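Local coordinates for putidaredoxin reductase (Pseudomonas putida, PDB 1Q1R), which probably uses its FAD to pass electrons from NADH to putidaredoxin, the iron-sulfur protein that feeds the cytochrome P450cam monooxygenase, at residues Thr81-Ile86 / Cys252-Ala257; Arg90-Leu95 / Ala100-Arg105; Leu278-Gly283 / Arg310-Ile315. One frame throughout, in Å; residues are numbered along the deposited sequence.

Contact 1 of 3, residues Thr81-Ile86 / Cys252-Ala257. With FAD (flavin-adenine dinucleotide), chain C.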
loop_
_atom_site.group_PDB
_atom_site.type_symbol
_atom_site.label_atom_id
_atom_site.label_comp_id
_atom_site.label_asym_id
_atom_site.label_seq_id
_atom_site.Cartn_x
_atom_site.Cartn_y
_atom_site.Cartn_z
ATOM N N THR A 81 19.204 3.781 -11.808
ATOM C CA THR A 81 20.094 4.752 -11.190
ATOM C C THR A 81 19.703 5.069 -9.757
ATOM O O THR A 81 18.588 5.514 -9.487
ATOM C CB THR A 81 20.109 6.053 -11.996
ATOM O OG1 THR A 81 20.420 5.749 -13.357
ATOM C CG2 THR A 81 21.156 7.012 -11.450
ATOM N N GLN A 82 20.637 4.838 -8.842
ATOM C CA GLN A 82 20.404 5.088 -7.431
ATOM C C GLN A 82 20.913 6.458 -6.994
ATOM O O GLN A 82 22.050 6.827 -7.282
ATOM C CB GLN A 82 21.093 4.015 -6.591
ATOM C CG GLN A 82 20.979 4.247 -5.094
ATOM C CD GLN A 82 21.965 3.418 -4.293
ATOM O OE1 GLN A 82 22.006 3.499 -3.063
ATOM N NE2 GLN A 82 22.771 2.617 -4.986
ATOM N N VAL A 83 20.059 7.211 -6.308
ATOM C CA VAL A 83 20.441 8.518 -5.790
ATOM C C VAL A 83 21.015 8.210 -4.410
ATOM O O VAL A 83 20.321 7.652 -3.554
ATOM C CB VAL A 83 19.221 9.457 -5.656
ATOM C CG1 VAL A 83 19.637 10.758 -4.985
ATOM C CG2 VAL A 83 18.630 9.745 -7.032
ATOM N N THR A 84 22.284 8.555 -4.199
ATOM C CA THR A 84 22.946 8.266 -2.931
ATOM C C THR A 84 22.963 9.406 -1.919
ATOM O O THR A 84 23.165 9.173 -0.730
ATOM C CB THR A 84 24.400 7.809 -3.165
ATOM O OG1 THR A 84 25.079 8.774 -3.979
ATOM C CG2 THR A 84 24.429 6.456 -3.863
ATOM N N ALA A 85 22.757 10.633 -2.376
ATOM C CA ALA A 85 22.771 11.755 -1.452
ATOM C C ALA A 85 22.162 13.020 -2.031
ATOM O O ALA A 85 22.054 13.179 -3.246
ATOM C CB ALA A 85 24.204 12.035 -0.993
ATOM N N ILE A 86 21.763 13.917 -1.136
ATOM C CA ILE A 86 21.181 15.192 -1.526
ATOM C C ILE A 86 22.042 16.304 -0.940
ATOM O O ILE A 86 22.431 16.245 0.223
ATOM C CB ILE A 86 19.751 15.369 -0.966
ATOM C CG1 ILE A 86 18.865 14.190 -1.372
ATOM C CG2 ILE A 86 19.155 16.669 -1.482
ATOM C CD1 ILE A 86 17.524 14.180 -0.675
ATOM N N CYS A 252 13.667 6.332 3.895
ATOM C CA CYS A 252 13.927 7.703 4.326
ATOM C C CYS A 252 15.406 8.073 4.432
ATOM O O CYS A 252 15.735 9.224 4.721
ATOM C CB CYS A 252 13.265 7.940 5.686
ATOM S SG CYS A 252 11.555 7.368 5.783
ATOM N N GLU A 253 16.291 7.105 4.205
ATOM C CA GLU A 253 17.732 7.344 4.302
ATOM C C GLU A 253 18.234 8.637 3.671
ATOM O O GLU A 253 18.990 9.373 4.300
ATOM C CB GLU A 253 18.512 6.159 3.729
ATOM C CG GLU A 253 18.481 4.932 4.623
ATOM C CD GLU A 253 17.110 4.291 4.696
ATOM O OE1 GLU A 253 16.864 3.513 5.647
ATOM O OE2 GLU A 253 16.284 4.553 3.794
ATOM N N LEU A 254 17.831 8.917 2.437
ATOM C CA LEU A 254 18.270 10.141 1.771
ATOM C C LEU A 254 17.890 11.375 2.573
ATOM O O LEU A 254 18.668 12.326 2.682
ATOM C CB LEU A 254 17.652 10.258 0.378
ATOM C CG LEU A 254 18.184 9.350 -0.733
ATOM C CD1 LEU A 254 17.504 9.727 -2.044
ATOM C CD2 LEU A 254 19.698 9.506 -0.857
ATOM N N ALA A 255 16.685 11.353 3.131
ATOM C CA ALA A 255 16.180 12.470 3.915
ATOM C C ALA A 255 16.938 12.641 5.225
ATOM O O ALA A 255 17.489 13.706 5.491
ATOM C CB ALA A 255 14.688 12.279 4.194
ATOM N N SER A 256 16.966 11.592 6.040
ATOM C CA SER A 256 17.641 11.655 7.328
ATOM C C SER A 256 19.116 12.016 7.202
ATOM O O SER A 256 19.683 12.643 8.096
ATOM C CB SER A 256 17.485 10.328 8.078
ATOM O OG SER A 256 18.037 9.252 7.346
ATOM N N ALA A 257 19.733 11.627 6.091
ATOM C CA ALA A 257 21.142 11.928 5.865
ATOM C C ALA A 257 21.329 13.406 5.538
ATOM O O ALA A 257 22.330 14.013 5.917
ATOM C CB ALA A 257 21.690 11.070 4.730
HETATM P PA FAD C . 7.201 2.557 -4.485
HETATM O O1A FAD C . 8.010 1.764 -3.528
HETATM O O2A FAD C . 6.238 1.845 -5.357
HETATM O O5B FAD C . 8.176 3.414 -5.423
HETATM C C5B FAD C . 9.380 4.006 -4.923
HETATM C C4B FAD C . 10.510 3.768 -5.941
HETATM O O4B FAD C . 11.635 4.674 -5.659
HETATM C C3B FAD C . 11.074 2.345 -5.814
HETATM O O3B FAD C . 11.407 1.853 -7.119
HETATM C C2B FAD C . 12.339 2.548 -5.018
HETATM O O2B FAD C . 13.285 1.516 -5.314
HETATM C C1B FAD C . 12.832 3.870 -5.572
HETATM N N9A FAD C . 13.898 4.514 -4.757
HETATM C C8A FAD C . 13.944 4.610 -3.416
HETATM N N7A FAD C . 15.072 5.239 -3.063
HETATM C C5A FAD C . 15.736 5.541 -4.176
HETATM C C6A FAD C . 16.951 6.179 -4.433
HETATM N N6A FAD C . 17.706 6.618 -3.428
HETATM N N1A FAD C . 17.360 6.338 -5.717
HETATM C C2A FAD C . 16.615 5.891 -6.738
HETATM N N3A FAD C . 15.447 5.273 -6.510
HETATM C C4A FAD C . 14.991 5.088 -5.247
HETATM N N1 FAD C . -2.531 -0.280 -2.749
HETATM C C2 FAD C . -3.919 -0.155 -2.891
HETATM O O2 FAD C . -4.464 0.927 -2.677
HETATM N N3 FAD C . -4.675 -1.271 -3.292
HETATM C C4 FAD C . -4.037 -2.505 -3.553
HETATM O O4 FAD C . -4.705 -3.459 -3.946
HETATM C C4X FAD C . -2.645 -2.628 -3.407
HETATM N N5 FAD C . -2.012 -3.798 -3.707
HETATM C C5X FAD C . -0.654 -3.930 -3.645
HETATM C C6 FAD C . -0.039 -5.151 -3.992
HETATM C C7 FAD C . 1.368 -5.280 -3.953
HETATM C C7M FAD C . 2.012 -6.635 -4.303
HETATM C C8 FAD C . 2.166 -4.172 -3.569
HETATM C C8M FAD C . 3.700 -4.265 -3.539
HETATM C C9 FAD C . 1.552 -2.956 -3.222
HETATM C C9A FAD C . 0.146 -2.830 -3.257
HETATM N N10 FAD C . -0.492 -1.604 -2.925
HETATM C C10 FAD C . -1.897 -1.507 -3.008
HETATM C "C1'" FAD C . 0.313 -0.426 -2.478
HETATM C "C2'" FAD C . 0.470 0.585 -3.617
HETATM O "O2'" FAD C . 0.893 -0.104 -4.799
HETATM C "C3'" FAD C . 1.492 1.677 -3.250
HETATM O "O3'" FAD C . 1.104 2.281 -2.009
HETATM C "C4'" FAD C . 1.561 2.747 -4.346
HETATM O "O4'" FAD C . 1.940 2.139 -5.584
HETATM C "C5'" FAD C . 2.570 3.859 -4.013
HETATM O "O5'" FAD C . 3.932 3.404 -4.093
HETATM P P FAD C . 5.119 4.500 -4.074
HETATM O O1P FAD C . 5.306 4.999 -5.453
HETATM O O2P FAD C . 4.805 5.486 -3.016
HETATM O O3P FAD C . 6.421 3.662 -3.588
HETATM O O HOH W 1 21.223 12.811 1.407
#

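Contact 2 of 3, residues Arg90-Leu95 / Ala100-Arg105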
loop_
_atom_site.group_PDB
_atom_site.type_symbol
_atom_site.label_atom_id
_atom_site.label_comp_id
_atom_site.label_asym_id
_atom_site.label_seq_id
_atom_site.Cartn_x
_atom_site.Cartn_y
_atom_site.Cartn_z
ATOM N N ARG A 90 23.953 23.182 -2.552
ATOM C CA ARG A 90 24.107 23.426 -3.987
ATOM C C ARG A 90 22.846 23.080 -4.769
ATOM O O ARG A 90 22.722 23.427 -5.946
ATOM C CB ARG A 90 25.279 22.621 -4.560
ATOM C CG ARG A 90 26.647 23.163 -4.196
ATOM C CD ARG A 90 27.276 22.391 -3.048
ATOM N NE ARG A 90 27.892 21.144 -3.495
ATOM C CZ ARG A 90 28.660 20.374 -2.729
ATOM N NH1 ARG A 90 28.907 20.722 -1.473
ATOM N NH2 ARG A 90 29.196 19.265 -3.219
ATOM N N GLN A 91 21.911 22.406 -4.105
ATOM C CA GLN A 91 20.662 21.989 -4.735
ATOM C C GLN A 91 20.960 20.959 -5.818
ATOM O O GLN A 91 20.702 21.184 -7.001
ATOM C CB GLN A 91 19.929 23.193 -5.337
ATOM C CG GLN A 91 19.190 24.046 -4.317
ATOM C CD GLN A 91 18.539 25.269 -4.940
ATOM O OE1 GLN A 91 17.825 25.167 -5.940
ATOM N NE2 GLN A 91 18.778 26.432 -4.346
ATOM N N GLN A 92 21.519 19.829 -5.402
ATOM C CA GLN A 92 21.852 18.756 -6.328
ATOM C C GLN A 92 21.620 17.413 -5.663
ATOM O O GLN A 92 21.651 17.301 -4.437
ATOM C CB GLN A 92 23.330 18.813 -6.732
ATOM C CG GLN A 92 23.847 20.161 -7.184
ATOM C CD GLN A 92 25.336 20.119 -7.485
ATOM O OE1 GLN A 92 26.135 19.675 -6.657
ATOM N NE2 GLN A 92 25.717 20.581 -8.672
ATOM N N VAL A 93 21.379 16.399 -6.482
ATOM C CA VAL A 93 21.206 15.046 -5.982
ATOM C C VAL A 93 22.398 14.289 -6.558
ATOM O O VAL A 93 22.732 14.455 -7.733
ATOM C CB VAL A 93 19.882 14.404 -6.471
ATOM C CG1 VAL A 93 18.698 15.049 -5.758
ATOM C CG2 VAL A 93 19.743 14.563 -7.976
ATOM N N ILE A 94 23.051 13.484 -5.729
ATOM C CA ILE A 94 24.213 12.730 -6.176
ATOM C C ILE A 94 23.853 11.296 -6.530
ATOM O O ILE A 94 23.235 10.587 -5.736
ATOM C CB ILE A 94 25.314 12.703 -5.096
ATOM C CG1 ILE A 94 25.623 14.132 -4.630
ATOM C CG2 ILE A 94 26.564 12.028 -5.647
ATOM C CD1 ILE A 94 26.012 15.082 -5.740
ATOM N N LEU A 95 24.254 10.876 -7.726
ATOM C CA LEU A 95 23.987 9.525 -8.199
ATOM C C LEU A 95 25.128 8.608 -7.781
ATOM O O LEU A 95 26.228 9.076 -7.489
ATOM C CB LEU A 95 23.831 9.528 -9.722
ATOM C CG LEU A 95 22.744 10.473 -10.246
ATOM C CD1 LEU A 95 22.598 10.318 -11.749
ATOM C CD2 LEU A 95 21.425 10.166 -9.552
ATOM N N ALA A 100 25.963 14.321 -10.613
ATOM C CA ALA A 100 25.084 15.168 -9.811
ATOM C C ALA A 100 24.072 15.895 -10.690
ATOM O O ALA A 100 24.416 16.408 -11.757
ATOM C CB ALA A 100 25.911 16.177 -9.020
ATOM N N LEU A 101 22.824 15.935 -10.237
ATOM C CA LEU A 101 21.765 16.604 -10.983
ATOM C C LEU A 101 21.280 17.819 -10.207
ATOM O O LEU A 101 20.984 17.720 -9.016
ATOM C CB LEU A 101 20.591 15.650 -11.217
ATOM C CG LEU A 101 20.868 14.341 -11.960
ATOM C CD1 LEU A 101 19.582 13.526 -12.036
ATOM C CD2 LEU A 101 21.405 14.633 -13.354
ATOM N N ASP A 102 21.199 18.961 -10.884
ATOM C CA ASP A 102 20.744 20.191 -10.246
ATOM C C ASP A 102 19.222 20.243 -10.206
ATOM O O ASP A 102 18.547 19.750 -11.113
ATOM C CB ASP A 102 21.268 21.420 -10.997
ATOM C CG ASP A 102 22.781 21.468 -11.056
ATOM O OD1 ASP A 102 23.431 21.219 -10.017
ATOM O OD2 ASP A 102 23.321 21.766 -12.141
ATOM N N TYR A 103 18.687 20.849 -9.152
ATOM C CA TYR A 103 17.244 20.959 -9.006
ATOM C C TYR A 103 16.818 22.284 -8.399
ATOM O O TYR A 103 17.552 22.897 -7.622
ATOM C CB TYR A 103 16.715 19.810 -8.135
ATOM C CG TYR A 103 17.123 19.868 -6.672
ATOM C CD1 TYR A 103 16.501 20.749 -5.783
ATOM C CD2 TYR A 103 18.121 19.033 -6.175
ATOM C CE1 TYR A 103 16.865 20.794 -4.435
ATOM C CE2 TYR A 103 18.492 19.068 -4.829
ATOM C CZ TYR A 103 17.860 19.951 -3.966
ATOM O OH TYR A 103 18.228 19.990 -2.639
ATOM N N ASP A 104 15.626 22.727 -8.776
ATOM C CA ASP A 104 15.053 23.951 -8.238
ATOM C C ASP A 104 13.981 23.444 -7.284
ATOM O O ASP A 104 13.710 24.045 -6.245
ATOM C CB ASP A 104 14.425 24.792 -9.352
ATOM C CG ASP A 104 15.463 25.386 -10.283
ATOM O OD1 ASP A 104 16.352 26.111 -9.787
ATOM O OD2 ASP A 104 15.395 25.132 -11.504
ATOM N N ARG A 105 13.397 22.308 -7.659
ATOM C CA ARG A 105 12.360 21.634 -6.882
ATOM C C ARG A 105 12.684 20.141 -6.843
ATOM O O ARG A 105 12.874 19.515 -7.882
ATOM C CB ARG A 105 10.983 21.851 -7.524
ATOM C CG ARG A 105 10.236 23.077 -7.017
ATOM C CD ARG A 105 11.052 24.337 -7.189
ATOM N NE ARG A 105 10.840 25.273 -6.091
ATOM C CZ ARG A 105 9.794 26.085 -5.987
ATOM N NH1 ARG A 105 8.855 26.087 -6.924
ATOM N NH2 ARG A 105 9.690 26.894 -4.942
#

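Contact 3 of 3, residues Leu278-Gly283 / Arg310-Ile315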
loop_
_atom_site.group_PDB
_atom_site.type_symbol
_atom_site.label_atom_id
_atom_site.label_comp_id
_atom_site.label_asym_id
_atom_site.label_seq_id
_atom_site.Cartn_x
_atom_site.Cartn_y
_atom_site.Cartn_z
ATOM N N LEU A 278 12.450 23.536 -0.570
ATOM C CA LEU A 278 12.536 23.084 -1.954
ATOM C C LEU A 278 12.406 21.567 -2.104
ATOM O O LEU A 278 12.379 21.054 -3.222
ATOM C CB LEU A 278 13.857 23.551 -2.588
ATOM C CG LEU A 278 14.281 25.026 -2.491
ATOM C CD1 LEU A 278 13.147 25.939 -2.933
ATOM C CD2 LEU A 278 14.683 25.341 -1.065
ATOM N N ILE A 279 12.326 20.851 -0.987
ATOM C CA ILE A 279 12.208 19.393 -1.029
ATOM C C ILE A 279 10.872 18.897 -0.480
ATOM O O ILE A 279 10.503 19.196 0.657
ATOM C CB ILE A 279 13.333 18.709 -0.213
ATOM C CG1 ILE A 279 14.707 19.196 -0.684
ATOM C CG2 ILE A 279 13.238 17.192 -0.369
ATOM C CD1 ILE A 279 15.856 18.701 0.182
ATOM N N MET A 280 10.154 18.132 -1.295
ATOM C CA MET A 280 8.868 17.571 -0.889
ATOM C C MET A 280 8.965 16.044 -0.839
ATOM O O MET A 280 9.909 15.461 -1.372
ATOM C CB MET A 280 7.775 17.983 -1.884
ATOM C CG MET A 280 7.593 19.484 -2.042
ATOM S SD MET A 280 6.298 19.927 -3.231
ATOM C CE MET A 280 7.055 19.504 -4.728
ATOM N N ALA A 281 7.999 15.405 -0.183
ATOM C CA ALA A 281 7.952 13.944 -0.093
ATOM C C ALA A 281 6.542 13.525 -0.503
ATOM O O ALA A 281 5.598 14.302 -0.357
ATOM C CB ALA A 281 8.257 13.478 1.319
ATOM N N VAL A 282 6.390 12.299 -1.005
ATOM C CA VAL A 282 5.083 11.837 -1.470
ATOM C C VAL A 282 4.980 10.311 -1.524
ATOM O O VAL A 282 5.969 9.626 -1.790
ATOM C CB VAL A 282 4.809 12.408 -2.885
ATOM C CG1 VAL A 282 5.865 11.904 -3.853
ATOM C CG2 VAL A 282 3.419 12.035 -3.366
ATOM N N GLY A 283 3.781 9.787 -1.269
ATOM C CA GLY A 283 3.565 8.350 -1.328
ATOM C C GLY A 283 3.795 7.570 -0.051
ATOM O O GLY A 283 3.654 8.098 1.049
ATOM N N ARG A 310 -1.140 14.420 -6.802
ATOM C CA ARG A 310 -1.919 15.459 -7.459
ATOM C C ARG A 310 -1.819 16.786 -6.705
ATOM O O ARG A 310 -1.820 17.855 -7.314
ATOM C CB ARG A 310 -3.376 15.003 -7.598
ATOM C CG ARG A 310 -3.543 14.030 -8.758
ATOM C CD ARG A 310 -4.746 13.112 -8.634
ATOM N NE ARG A 310 -4.749 12.138 -9.726
ATOM C CZ ARG A 310 -5.576 11.102 -9.816
ATOM N NH1 ARG A 310 -6.486 10.889 -8.872
ATOM N NH2 ARG A 310 -5.492 10.274 -10.852
ATOM N N LYS A 311 -1.706 16.709 -5.384
ATOM C CA LYS A 311 -1.594 17.900 -4.555
ATOM C C LYS A 311 -0.262 18.599 -4.835
ATOM O O LYS A 311 -0.207 19.827 -4.946
ATOM C CB LYS A 311 -1.692 17.520 -3.077
ATOM C CG LYS A 311 -1.680 18.703 -2.117
ATOM C CD LYS A 311 -1.875 18.240 -0.684
ATOM C CE LYS A 311 -1.868 19.413 0.291
ATOM N NZ LYS A 311 -2.082 18.973 1.703
ATOM N N ILE A 312 0.805 17.812 -4.954
ATOM C CA ILE A 312 2.128 18.359 -5.235
ATOM C C ILE A 312 2.137 19.059 -6.590
ATOM O O ILE A 312 2.640 20.174 -6.720
ATOM C CB ILE A 312 3.209 17.251 -5.241
ATOM C CG1 ILE A 312 3.498 16.804 -3.806
ATOM C CG2 ILE A 312 4.475 17.755 -5.930
ATOM C CD1 ILE A 312 4.607 15.778 -3.684
ATOM N N ALA A 313 1.579 18.397 -7.597
ATOM C CA ALA A 313 1.522 18.954 -8.940
ATOM C C ALA A 313 0.788 20.289 -8.931
ATOM O O ALA A 313 1.189 21.240 -9.606
ATOM C CB ALA A 313 0.822 17.982 -9.878
ATOM N N ALA A 314 -0.295 20.347 -8.165
ATOM C CA ALA A 314 -1.095 21.559 -8.061
ATOM C C ALA A 314 -0.275 22.702 -7.466
ATOM O O ALA A 314 -0.170 23.780 -8.055
ATOM C CB ALA A 314 -2.327 21.295 -7.199
ATOM N N ILE A 315 0.310 22.456 -6.300
ATOM C CA ILE A 315 1.111 23.459 -5.609
ATOM C C ILE A 315 2.281 23.993 -6.437
ATOM O O ILE A 315 2.486 25.206 -6.520
ATOM C CB ILE A 315 1.651 22.900 -4.278
ATOM C CG1 ILE A 315 0.479 22.549 -3.356
ATOM C CG2 ILE A 315 2.573 23.918 -3.619
ATOM C CD1 ILE A 315 0.881 21.847 -2.078
#

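Contact 1 of 3, residues Thr81-Ile86 / Cys252-Ala257
Leu254 reaches from the start of the short helix 253-257 onto the backbone of strand 83-86, with its two methyls doing different work. CD2 lies against the main chain, 3.3 Å from Val83 O and 3.4 Å from Thr84 C. CD1 turns to the Val83 side chain, whose CG1 it meets at 3.8 Å, the two side chains crossing at about a right angle. Val83 can offer that methyl because CG1 stands anti to its backbone N (chi1 174°), while CG2 comes near the adenine instead. Further along the strand Ile86 lies nearly perpendicular to Leu254, its CD1 resting 4.1 Å from Leu254 CB. In this glutathione reductase fold the adenine of FAD lies at this strand, which reads it through the backbone of one residue: Val83 N donates to FAD N1A, nearly straight at 175°, and FAD N6A donates to Val83 O over 2.8 Å. Leu254 closes in beside the same amino group, CD1 lying 3.4 Å from FAD N6A, and thus touches both partners of the N6A bond. Polar bridging between helix and strand is left to a water that accepts from Ile86 N and donates to Leu254 O. A classic beta bulge sets Thr84 and Ala85 together against Ile94 of strand 92-95, and Thr84 OG1 hydrogen-bonds Ile94 O. On the helix, Glu253 O takes both Ala257 N and Ser256 OG from the same face of its carbonyl plane, and the Glu253 carboxylate forms a salt bridge with Arg113.

Contact 2 of 3, residues Arg90-Leu95 / Ala100-Arg105
Strands 92-95 and 100-102 run antiparallel at 159°, Val93 and Leu101 forming the hydrogen-bonded pair with Gln92-Asp102 and Ile94-Ala100 as the non-hydrogen-bonded pairs around it. This beta hairpin belongs to a three-stranded antiparallel sheet whose other member is strand 83-87; Gln91 and Gln92, both facing Asn87, form a G1 beta bulge there. Val93 N to Leu101 O and Leu101 N to Val93 O, each 2.9 Å, close the central pair, and beyond the Gln92-Asp102 pair Tyr103 N adds a bond to Gln91 O. On the face of Gln92 and Asp102 the two side chains run alongside each other in the same direction, with amide and carboxylate nearly coplanar. Gln92 NE2 donates 2.7 Å to Asp102 OD1, in the plane of its own amide and nearly along the C-O axis of the acceptor, a bond that should fix the rotation of both groups. Farther along this face Ile94 CD1 presses on Ala100 CB at 3.5 Å, tighter than usual for two carbons. Val93 and Leu101 fill the other face, the side chains crossing obliquely with Val93 CG2 3.5 Å from Leu101 CB; Leu101 continues to Arg33 and Val35 of strand 31-35. Tyr103 holds its CG between backbone N and carbonyl carbon (chi1 68°), which swings the ring back over Gln91. Val93 CG1 touches the ring obliquely, while Gln91 CB makes a CH-pi contact over its face, 4.1 Å from the centroid and 14° off the ring normal.

Contact 3 of 3, residues Leu278-Gly283 / Arg310-Ile315
Ile312 sends its two branches to different residues of segment 278-283. Its CG2 meets the end of Met280, where CE is 3.3 Å away and SD 3.9 Å, the two side chains running alongside each other head to tail. The other branch carries CD1 to Val282, 3.5 Å from CB, with Ala281 O also near. Both carbon contacts are tighter than usual. Met280 runs out extended to SD and then bends (chi3 -72°), which lays CE beside the isoleucine branch. Cut back to an alanine, the position would keep neither branch, which is likely to open a gap beside Val282 and leave the Met280 methyl without its partner on the helix. The backbones stand well apart, Met280 CA and Ile312 CA being 8.1 Å from each other, so these side chains span the space between them. Within the sheet, backbone bonds of Met280 to Leu106 and Leu108 join strand 279-281 to strand 105-108. The segment then leads to Gly283, which touches FAD. The arrangement is helix-on-sheet packing in the FAD-binding Rossmann-type domain: helix 302-316 packs on strand 279-281, the neighbour of strand 105-108 in the parallel sheet, and Ile312 also meets Val19 of helix 14-25.

Of the segments in these contacts, 81-86 comes first from the N terminus and leads into the hairpin of contact 2, a short loop closed locally between 90-95 and 100-105. Contact 1 closes much later, when helix 253-257 returns to 81-86 after 165 intervening residues, so contact 2 falls wholly within its span. Contact 3 follows in series, tying helix 302-316 to the parallel sheet. Contacts 1 and 2 share the three-stranded sheet, where Ala85 O and Ile94 N, 2.7 Å apart, probably hydrogen-bond. The centre of contact 3 is about 17 Å from that of contact 2; Ile279 meets Ile86 of the three-stranded sheet and Tyr103 just after its last strand.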